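Local coordinates for protein geranyltranstransferase (Thermotoga neapolitana, PDB 4WK5) that probably acts as a magnesium-dependent prenyltransferase of the FPP/GGPP synthase family in isoprenoid biosynthesis, at residues I59-V73 and L189-L203. Sequence-based numbering, arbitrary orientation.
Sequences IRPLLVLTVGEDIGV and LFAFCFSAPFLLKGL
The CE2/CZ side of Phe190 reaches over one face of the Arg60 guanidinium, the planes 34° apart and Phe190 CZ 3.7 Å above the guanidinium, offset toward its rim, while Leu63 CD2 and Ile59 CG2 meet the phenyl ring at its edge. Arg60 CG adds an off-centre CH-pi contact to this ring, and Leu189 CD2 packs against Arg60 CD at 3.6 Å. Ile71 CD1 sits over one face of Phe198, 4.1 Å from the centroid, and Val67 CG1 touches that ring's edge; Val67 CG2 reaches the CD1/CE1 side of Phe194. With CG anti to the backbone N (chi1 -176°), Leu63 pushes CD2 to within 3.7 Å of Cys193 CB and Phe194 CE2. Helices 59-70 and 189-201 cross at -31°, axes 8.6 Å apart at closest, with Gly68 CA 3.8 Å from Pro197 CB. Gly72 closes helix 59-70 in a Schellman motif, its O accepting Lys201 NZ at 2.9 Å from above the carbonyl plane. Phe215 of helix 206-229 meets Phe190 edge-to-face. In this largely alpha-helical prenyl synthase fold, apolar packing thus dominates; the lysine bond ties the solvent-exposed end, and Pro197, lacking an N-H, leaves buried Cys193 O without a partner, probably at some energetic cost.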
ATOM      1  N   ILE A  59      14.933  -5.623  13.822  1.00 19.54           N
ATOM      2  CA  ILE A  59      15.799  -6.649  13.233  1.00 20.48           C
ATOM      3  C   ILE A  59      15.924  -6.512  11.711  1.00 19.98           C
ATOM      4  O   ILE A  59      17.015  -6.617  11.153  1.00 19.74           O
ATOM      5  CB  ILE A  59      15.286  -8.054  13.589  1.00 22.91           C
ATOM      6  CG1 ILE A  59      15.387  -8.280  15.103  1.00 28.45           C
ATOM      7  CG2 ILE A  59      16.067  -9.116  12.843  1.00 25.26           C
ATOM      8  CD1 ILE A  59      16.743  -7.929  15.692  1.00 40.37           C
ATOM      9  N   ARG A  60      14.812  -6.239  11.039  1.00 19.99           N
ATOM     10  CA  ARG A  60      14.842  -6.170   9.579  1.00 18.82           C
ATOM     11  C   ARG A  60      15.680  -4.999   9.057  1.00 19.06           C
ATOM     12  O   ARG A  60      16.540  -5.208   8.201  1.00 19.37           O
ATOM     13  CB  ARG A  60      13.416  -6.115   9.021  1.00 19.51           C
ATOM     14  CG  ARG A  60      12.653  -7.417   9.223  1.00 20.18           C
ATOM     15  CD  ARG A  60      11.130  -7.217   9.058  1.00 20.99           C
ATOM     16  NE  ARG A  60      10.395  -8.434   9.420  1.00 20.07           N
ATOM     17  CZ  ARG A  60      10.062  -8.765  10.665  1.00 20.56           C
ATOM     18  NH1 ARG A  60      10.384  -7.972  11.674  1.00 23.65           N
ATOM     19  NH2 ARG A  60       9.400  -9.897  10.902  1.00 22.22           N
ATOM     20  N   PRO A  61      15.447  -3.763   9.555  1.00 17.61           N
ATOM     21  CA  PRO A  61      16.301  -2.697   9.009  1.00 18.22           C
ATOM     22  C   PRO A  61      17.765  -2.867   9.414  1.00 20.56           C
ATOM     23  O   PRO A  61      18.663  -2.506   8.647  1.00 19.52           O
ATOM     24  CB  PRO A  61      15.709  -1.411   9.613  1.00 19.03           C
ATOM     25  CG  PRO A  61      14.884  -1.856  10.788  1.00 17.14           C
ATOM     26  CD  PRO A  61      14.362  -3.220  10.400  1.00 16.91           C
ATOM     27  N   LEU A  62      18.008  -3.404  10.606  1.00 18.36           N
ATOM     28  CA  LEU A  62      19.386  -3.679  11.009  1.00 22.81           C
ATOM     29  C   LEU A  62      20.043  -4.681  10.065  1.00 23.19           C
ATOM     30  O   LEU A  62      21.215  -4.538   9.738  1.00 21.61           O
ATOM     31  CB  LEU A  62      19.445  -4.194  12.447  1.00 20.70           C
ATOM     32  CG  LEU A  62      19.283  -3.146  13.551  1.00 22.29           C
ATOM     33  CD1 LEU A  62      19.036  -3.831  14.888  1.00 22.87           C
ATOM     34  CD2 LEU A  62      20.529  -2.271  13.620  1.00 27.37           C
ATOM     35  N   LEU A  63      19.290  -5.683   9.619  1.00 20.09           N
ATOM     36  CA  LEU A  63      19.814  -6.654   8.664  1.00 20.12           C
ATOM     37  C   LEU A  63      20.159  -5.995   7.325  1.00 20.71           C
ATOM     38  O   LEU A  63      21.211  -6.276   6.746  1.00 21.75           O
ATOM     39  CB  LEU A  63      18.810  -7.793   8.466  1.00 18.77           C
ATOM     40  CG  LEU A  63      19.156  -8.975   7.578  1.00 25.82           C
ATOM     41  CD1 LEU A  63      20.358  -9.735   8.168  1.00 23.55           C
ATOM     42  CD2 LEU A  63      17.923  -9.876   7.483  1.00 26.38           C
ATOM     43  N   VAL A  64      19.296  -5.105   6.841  1.00 21.16           N
ATOM     44  CA  VAL A  64      19.608  -4.360   5.624  1.00 20.32           C
ATOM     45  C   VAL A  64      20.936  -3.597   5.783  1.00 22.30           C
ATOM     46  O   VAL A  64      21.800  -3.641   4.898  1.00 22.40           O
ATOM     47  CB  VAL A  64      18.485  -3.381   5.260  1.00 18.98           C
ATOM     48  CG1 VAL A  64      18.908  -2.499   4.086  1.00 19.90           C
ATOM     49  CG2 VAL A  64      17.198  -4.159   4.946  1.00 19.49           C
ATOM     50  N   LEU A  65      21.111  -2.923   6.917  1.00 21.48           N
ATOM     51  CA  LEU A  65      22.340  -2.169   7.140  1.00 22.10           C
ATOM     52  C   LEU A  65      23.569  -3.059   7.273  1.00 25.94           C
ATOM     53  O   LEU A  65      24.640  -2.701   6.783  1.00 27.20           O
ATOM     54  CB  LEU A  65      22.214  -1.280   8.383  1.00 21.84           C
ATOM     55  CG  LEU A  65      21.197  -0.143   8.274  1.00 24.50           C
ATOM     56  CD1 LEU A  65      21.332   0.798   9.469  1.00 32.89           C
ATOM     57  CD2 LEU A  65      21.381   0.617   6.975  1.00 26.64           C
ATOM     58  N   THR A  66      23.439  -4.207   7.933  1.00 24.30           N
ATOM     59  CA  THR A  66      24.621  -5.044   8.129  1.00 22.60           C
ATOM     60  C   THR A  66      25.021  -5.744   6.834  1.00 21.88           C
ATOM     61  O   THR A  66      26.207  -5.830   6.520  1.00 27.07           O
ATOM     62  CB  THR A  66      24.426  -6.089   9.251  1.00 29.06           C
ATOM     63  OG1 THR A  66      23.528  -7.120   8.812  1.00 35.32           O
ATOM     64  CG2 THR A  66      23.899  -5.399  10.529  1.00 23.92           C
ATOM     65  N   VAL A  67      24.039  -6.230   6.074  1.00 23.21           N
ATOM     66  CA  VAL A  67      24.338  -6.880   4.802  1.00 23.35           C
ATOM     67  C   VAL A  67      24.949  -5.855   3.848  1.00 24.58           C
ATOM     68  O   VAL A  67      25.955  -6.117   3.175  1.00 25.31           O
ATOM     69  CB  VAL A  67      23.083  -7.503   4.160  1.00 22.09           C
ATOM     70  CG1 VAL A  67      23.383  -7.969   2.743  1.00 20.65           C
ATOM     71  CG2 VAL A  67      22.570  -8.671   5.013  1.00 23.31           C
ATOM     72  N   GLY A  68      24.338  -4.675   3.790  1.00 27.04           N
ATOM     73  CA  GLY A  68      24.851  -3.616   2.942  1.00 28.13           C
ATOM     74  C   GLY A  68      26.256  -3.185   3.311  1.00 29.12           C
ATOM     75  O   GLY A  68      27.089  -2.935   2.435  1.00 30.17           O
ATOM     76  N   GLU A  69      26.539  -3.097   4.604  1.00 26.30           N
ATOM     77  CA  GLU A  69      27.880  -2.710   5.021  1.00 29.00           C
ATOM     78  C   GLU A  69      28.877  -3.809   4.658  1.00 32.04           C
ATOM     79  O   GLU A  69      30.010  -3.523   4.257  1.00 30.51           O
ATOM     80  CB  GLU A  69      27.937  -2.416   6.518  1.00 34.50           C
ATOM     81  CG  GLU A  69      29.262  -1.767   6.937  1.00 54.34           C
ATOM     82  CD  GLU A  69      29.343  -1.484   8.422  1.00 71.18           C
ATOM     83  OE1 GLU A  69      28.416  -1.893   9.147  1.00 77.65           O
ATOM     84  OE2 GLU A  69      30.333  -0.857   8.863  1.00 71.15           O
ATOM     85  N   ASP A  70      28.450  -5.065   4.775  1.00 27.64           N
ATOM     86  CA  ASP A  70      29.320  -6.190   4.438  1.00 30.27           C
ATOM     87  C   ASP A  70      29.739  -6.189   2.963  1.00 30.52           C
ATOM     88  O   ASP A  70      30.840  -6.627   2.639  1.00 33.81           O
ATOM     89  CB  ASP A  70      28.642  -7.521   4.770  1.00 27.01           C
ATOM     90  CG  ASP A  70      28.843  -7.942   6.214  1.00 32.63           C
ATOM     91  OD1 ASP A  70      29.816  -7.487   6.859  1.00 35.54           O
ATOM     92  OD2 ASP A  70      28.038  -8.761   6.701  1.00 27.50           O
ATOM     93  N   ILE A  71      28.886  -5.695   2.068  1.00 27.25           N
ATOM     94  CA  ILE A  71      29.224  -5.757   0.645  1.00 30.98           C
ATOM     95  C   ILE A  71      29.567  -4.387   0.057  1.00 34.41           C
ATOM     96  O   ILE A  71      29.707  -4.242  -1.158  1.00 33.83           O
ATOM     97  CB  ILE A  71      28.090  -6.407  -0.185  1.00 26.32           C
ATOM     98  CG1 ILE A  71      26.815  -5.554  -0.141  1.00 26.53           C
ATOM     99  CG2 ILE A  71      27.819  -7.830   0.303  1.00 24.29           C
ATOM    100  CD1 ILE A  71      25.732  -6.073  -1.062  1.00 27.59           C
ATOM    101  N   GLY A  72      29.704  -3.391   0.927  1.00 36.48           N
ATOM    102  CA  GLY A  72      30.162  -2.070   0.523  1.00 43.54           C
ATOM    103  C   GLY A  72      29.140  -1.181  -0.157  1.00 42.99           C
ATOM    104  O   GLY A  72      29.474  -0.428  -1.072  1.00 45.03           O
ATOM    105  N   VAL A  73      27.892  -1.248   0.289  1.00 33.13           N
ATOM    106  CA  VAL A  73      26.873  -0.361  -0.246  1.00 38.51           C
ATOM    107  C   VAL A  73      26.921   0.981   0.477  1.00 42.20           C
ATOM    108  O   VAL A  73      27.085   1.046   1.699  1.00 36.97           O
ATOM    109  CB  VAL A  73      25.456  -0.965  -0.131  1.00 37.94           C
ATOM    110  CG1 VAL A  73      24.394   0.080  -0.417  1.00 38.35           C
ATOM    111  CG2 VAL A  73      25.309  -2.158  -1.079  1.00 39.11           C
ATOM    112  N   LEU A 189       9.808 -10.921   3.400  1.00 18.09           N
ATOM    113  CA  LEU A 189      10.374  -9.627   3.766  1.00 17.65           C
ATOM    114  C   LEU A 189      11.835  -9.793   4.192  1.00 17.71           C
ATOM    115  O   LEU A 189      12.664  -8.924   3.916  1.00 18.64           O
ATOM    116  CB  LEU A 189       9.570  -8.943   4.878  1.00 19.27           C
ATOM    117  CG  LEU A 189       9.943  -7.486   5.198  1.00 19.79           C
ATOM    118  CD1 LEU A 189       9.949  -6.613   3.943  1.00 20.13           C
ATOM    119  CD2 LEU A 189       8.921  -6.937   6.205  1.00 19.30           C
ATOM    120  N   PHE A 190      12.164 -10.902   4.847  1.00 17.36           N
ATOM    121  CA  PHE A 190      13.577 -11.142   5.169  1.00 19.77           C
ATOM    122  C   PHE A 190      14.384 -11.403   3.906  1.00 20.82           C
ATOM    123  O   PHE A 190      15.528 -10.983   3.806  1.00 19.66           O
ATOM    124  CB  PHE A 190      13.728 -12.302   6.160  1.00 18.55           C
ATOM    125  CG  PHE A 190      13.492 -11.898   7.598  1.00 22.79           C
ATOM    126  CD1 PHE A 190      14.439 -11.142   8.287  1.00 24.55           C
ATOM    127  CD2 PHE A 190      12.326 -12.268   8.255  1.00 19.46           C
ATOM    128  CE1 PHE A 190      14.218 -10.763   9.614  1.00 24.98           C
ATOM    129  CE2 PHE A 190      12.095 -11.900   9.567  1.00 22.37           C
ATOM    130  CZ  PHE A 190      13.048 -11.146  10.256  1.00 23.44           C
ATOM    131  N   ALA A 191      13.795 -12.083   2.925  1.00 18.52           N
ATOM    132  CA  ALA A 191      14.507 -12.305   1.671  1.00 20.23           C
ATOM    133  C   ALA A 191      14.839 -10.961   1.016  1.00 20.13           C
ATOM    134  O   ALA A 191      15.919 -10.777   0.429  1.00 20.14           O
ATOM    135  CB  ALA A 191      13.677 -13.174   0.734  1.00 22.43           C
ATOM    136  N   PHE A 192      13.902 -10.018   1.116  1.00 18.04           N
ATOM    137  CA  PHE A 192      14.114  -8.698   0.546  1.00 16.81           C
ATOM    138  C   PHE A 192      15.226  -7.963   1.293  1.00 19.58           C
ATOM    139  O   PHE A 192      15.998  -7.223   0.674  1.00 21.10           O
ATOM    140  CB  PHE A 192      12.817  -7.875   0.561  1.00 17.21           C
ATOM    141  CG  PHE A 192      12.966  -6.510  -0.046  1.00 17.18           C
ATOM    142  CD1 PHE A 192      12.925  -6.341  -1.425  1.00 17.19           C
ATOM    143  CD2 PHE A 192      13.158  -5.391   0.762  1.00 17.87           C
ATOM    144  CE1 PHE A 192      13.067  -5.069  -1.987  1.00 20.10           C
ATOM    145  CE2 PHE A 192      13.298  -4.126   0.205  1.00 20.38           C
ATOM    146  CZ  PHE A 192      13.251  -3.967  -1.165  1.00 20.40           C
ATOM    147  N   CYS A 193      15.329  -8.178   2.604  1.00 18.33           N
ATOM    148  CA  CYS A 193      16.404  -7.547   3.383  1.00 17.67           C
ATOM    149  C   CYS A 193      17.780  -7.970   2.886  1.00 20.80           C
ATOM    150  O   CYS A 193      18.712  -7.184   2.945  1.00 21.00           O
ATOM    151  CB  CYS A 193      16.291  -7.867   4.873  1.00 21.29           C
ATOM    152  SG  CYS A 193      14.863  -7.118   5.663  1.00 22.60           S
ATOM    153  N   PHE A 194      17.907  -9.214   2.419  1.00 22.24           N
ATOM    154  CA  PHE A 194      19.139  -9.689   1.780  1.00 23.20           C
ATOM    155  C   PHE A 194      19.267  -9.246   0.317  1.00 31.62           C
ATOM    156  O   PHE A 194      20.342  -8.836  -0.121  1.00 37.63           O
ATOM    157  CB  PHE A 194      19.208 -11.221   1.854  1.00 25.64           C
ATOM    158  CG  PHE A 194      19.645 -11.748   3.189  1.00 26.43           C
ATOM    159  CD1 PHE A 194      20.995 -11.893   3.477  1.00 38.58           C
ATOM    160  CD2 PHE A 194      18.720 -12.134   4.142  1.00 24.23           C
ATOM    161  CE1 PHE A 194      21.403 -12.386   4.702  1.00 38.52           C
ATOM    162  CE2 PHE A 194      19.123 -12.631   5.369  1.00 40.13           C
ATOM    163  CZ  PHE A 194      20.465 -12.760   5.649  1.00 33.33           C
ATOM    164  N   SER A 195      18.172  -9.344  -0.433  1.00 25.00           N
ATOM    165  CA  SER A 195      18.161  -9.026  -1.866  1.00 29.54           C
ATOM    166  C   SER A 195      18.482  -7.566  -2.169  1.00 31.05           C
ATOM    167  O   SER A 195      19.262  -7.254  -3.076  1.00 30.04           O
ATOM    168  CB  SER A 195      16.786  -9.354  -2.473  1.00 33.28           C
ATOM    169  OG  SER A 195      16.508 -10.735  -2.413  1.00 45.19           O
ATOM    170  N   ALA A 196      17.858  -6.671  -1.413  1.00 24.89           N
ATOM    171  CA  ALA A 196      17.905  -5.245  -1.726  1.00 23.41           C
ATOM    172  C   ALA A 196      19.333  -4.671  -1.732  1.00 25.38           C
ATOM    173  O   ALA A 196      19.690  -3.959  -2.669  1.00 26.55           O
ATOM    174  CB  ALA A 196      17.011  -4.461  -0.755  1.00 24.58           C
ATOM    175  N   PRO A 197      20.164  -4.983  -0.708  1.00 26.71           N
ATOM    176  CA  PRO A 197      21.520  -4.426  -0.800  1.00 24.01           C
ATOM    177  C   PRO A 197      22.289  -4.968  -2.001  1.00 23.70           C
ATOM    178  O   PRO A 197      23.069  -4.228  -2.604  1.00 27.42           O
ATOM    179  CB  PRO A 197      22.190  -4.884   0.506  1.00 26.38           C
ATOM    180  CG  PRO A 197      21.078  -5.206   1.427  1.00 26.77           C
ATOM    181  CD  PRO A 197      19.956  -5.702   0.562  1.00 29.00           C
ATOM    182  N   PHE A 198      22.091  -6.244  -2.330  1.00 26.53           N
ATOM    183  CA  PHE A 198      22.783  -6.835  -3.477  1.00 30.70           C
ATOM    184  C   PHE A 198      22.325  -6.155  -4.770  1.00 32.41           C
ATOM    185  O   PHE A 198      23.121  -5.959  -5.692  1.00 35.26           O
ATOM    186  CB  PHE A 198      22.553  -8.350  -3.541  1.00 28.58           C
ATOM    187  CG  PHE A 198      23.492  -9.144  -2.672  1.00 24.79           C
ATOM    188  CD1 PHE A 198      23.397  -9.091  -1.289  1.00 25.81           C
ATOM    189  CD2 PHE A 198      24.482  -9.931  -3.237  1.00 36.14           C
ATOM    190  CE1 PHE A 198      24.266  -9.814  -0.487  1.00 27.95           C
ATOM    191  CE2 PHE A 198      25.347 -10.654  -2.448  1.00 35.76           C
ATOM    192  CZ  PHE A 198      25.243 -10.597  -1.071  1.00 35.49           C
ATOM    193  N   LEU A 199      21.050  -5.774  -4.832  1.00 32.06           N
ATOM    194  CA  LEU A 199      20.545  -5.011  -5.975  1.00 34.90           C
ATOM    195  C   LEU A 199      21.216  -3.642  -6.053  1.00 38.16           C
ATOM    196  O   LEU A 199      21.630  -3.206  -7.130  1.00 44.51           O
ATOM    197  CB  LEU A 199      19.019  -4.845  -5.899  1.00 32.14           C
ATOM    198  CG  LEU A 199      18.202  -6.022  -6.445  1.00 40.79           C
ATOM    199  CD1 LEU A 199      16.742  -5.936  -6.012  1.00 41.93           C
ATOM    200  CD2 LEU A 199      18.318  -6.100  -7.967  1.00 46.55           C
ATOM    201  N   LEU A 200      21.329  -2.971  -4.912  1.00 32.17           N
ATOM    202  CA  LEU A 200      21.967  -1.657  -4.851  1.00 33.99           C
ATOM    203  C   LEU A 200      23.426  -1.708  -5.305  1.00 40.18           C
ATOM    204  O   LEU A 200      23.932  -0.748  -5.889  1.00 41.03           O
ATOM    205  CB  LEU A 200      21.889  -1.085  -3.437  1.00 32.33           C
ATOM    206  CG  LEU A 200      20.481  -0.818  -2.903  1.00 36.38           C
ATOM    207  CD1 LEU A 200      20.529  -0.180  -1.529  1.00 39.15           C
ATOM    208  CD2 LEU A 200      19.744   0.068  -3.867  1.00 40.11           C
ATOM    209  N   LYS A 201      24.092  -2.828  -5.031  1.00 34.56           N
ATOM    210  CA  LYS A 201      25.518  -2.986  -5.335  1.00 42.48           C
ATOM    211  C   LYS A 201      25.741  -3.558  -6.735  1.00 50.02           C
ATOM    212  O   LYS A 201      26.857  -3.522  -7.257  1.00 47.54           O
ATOM    213  CB  LYS A 201      26.188  -3.879  -4.284  1.00 38.87           C
ATOM    214  CG  LYS A 201      27.715  -3.907  -4.334  1.00 44.88           C
ATOM    215  CD  LYS A 201      28.307  -2.543  -4.008  1.00 44.93           C
ATOM    216  CE  LYS A 201      29.826  -2.587  -3.955  1.00 49.97           C
ATOM    217  NZ  LYS A 201      30.390  -1.237  -3.666  1.00 53.30           N
ATOM    218  N   GLY A 202      24.680  -4.080  -7.341  1.00 51.26           N
ATOM    219  CA  GLY A 202      24.776  -4.674  -8.664  1.00 52.79           C
ATOM    220  C   GLY A 202      25.258  -6.115  -8.661  1.00 59.20           C
ATOM    221  O   GLY A 202      25.692  -6.634  -9.690  1.00 62.93           O
ATOM    222  N   LEU A 203      25.187  -6.760  -7.501  1.00 54.14           N
ATOM    223  CA  LEU A 203      25.576  -8.162  -7.369  1.00 52.18           C
ATOM    224  C   LEU A 203      24.369  -9.088  -7.515  1.00 54.53           C
ATOM    225  O   LEU A 203      23.250  -8.715  -7.175  1.00 57.94           O
ATOM    226  CB  LEU A 203      26.256  -8.400  -6.019  1.00 48.82           C
ATOM    227  CG  LEU A 203      27.384  -7.442  -5.642  1.00 49.28           C
ATOM    228  CD1 LEU A 203      27.869  -7.704  -4.226  1.00 49.00           C
ATOM    229  CD2 LEU A 203      28.530  -7.554  -6.635  1.00 52.85           C
TER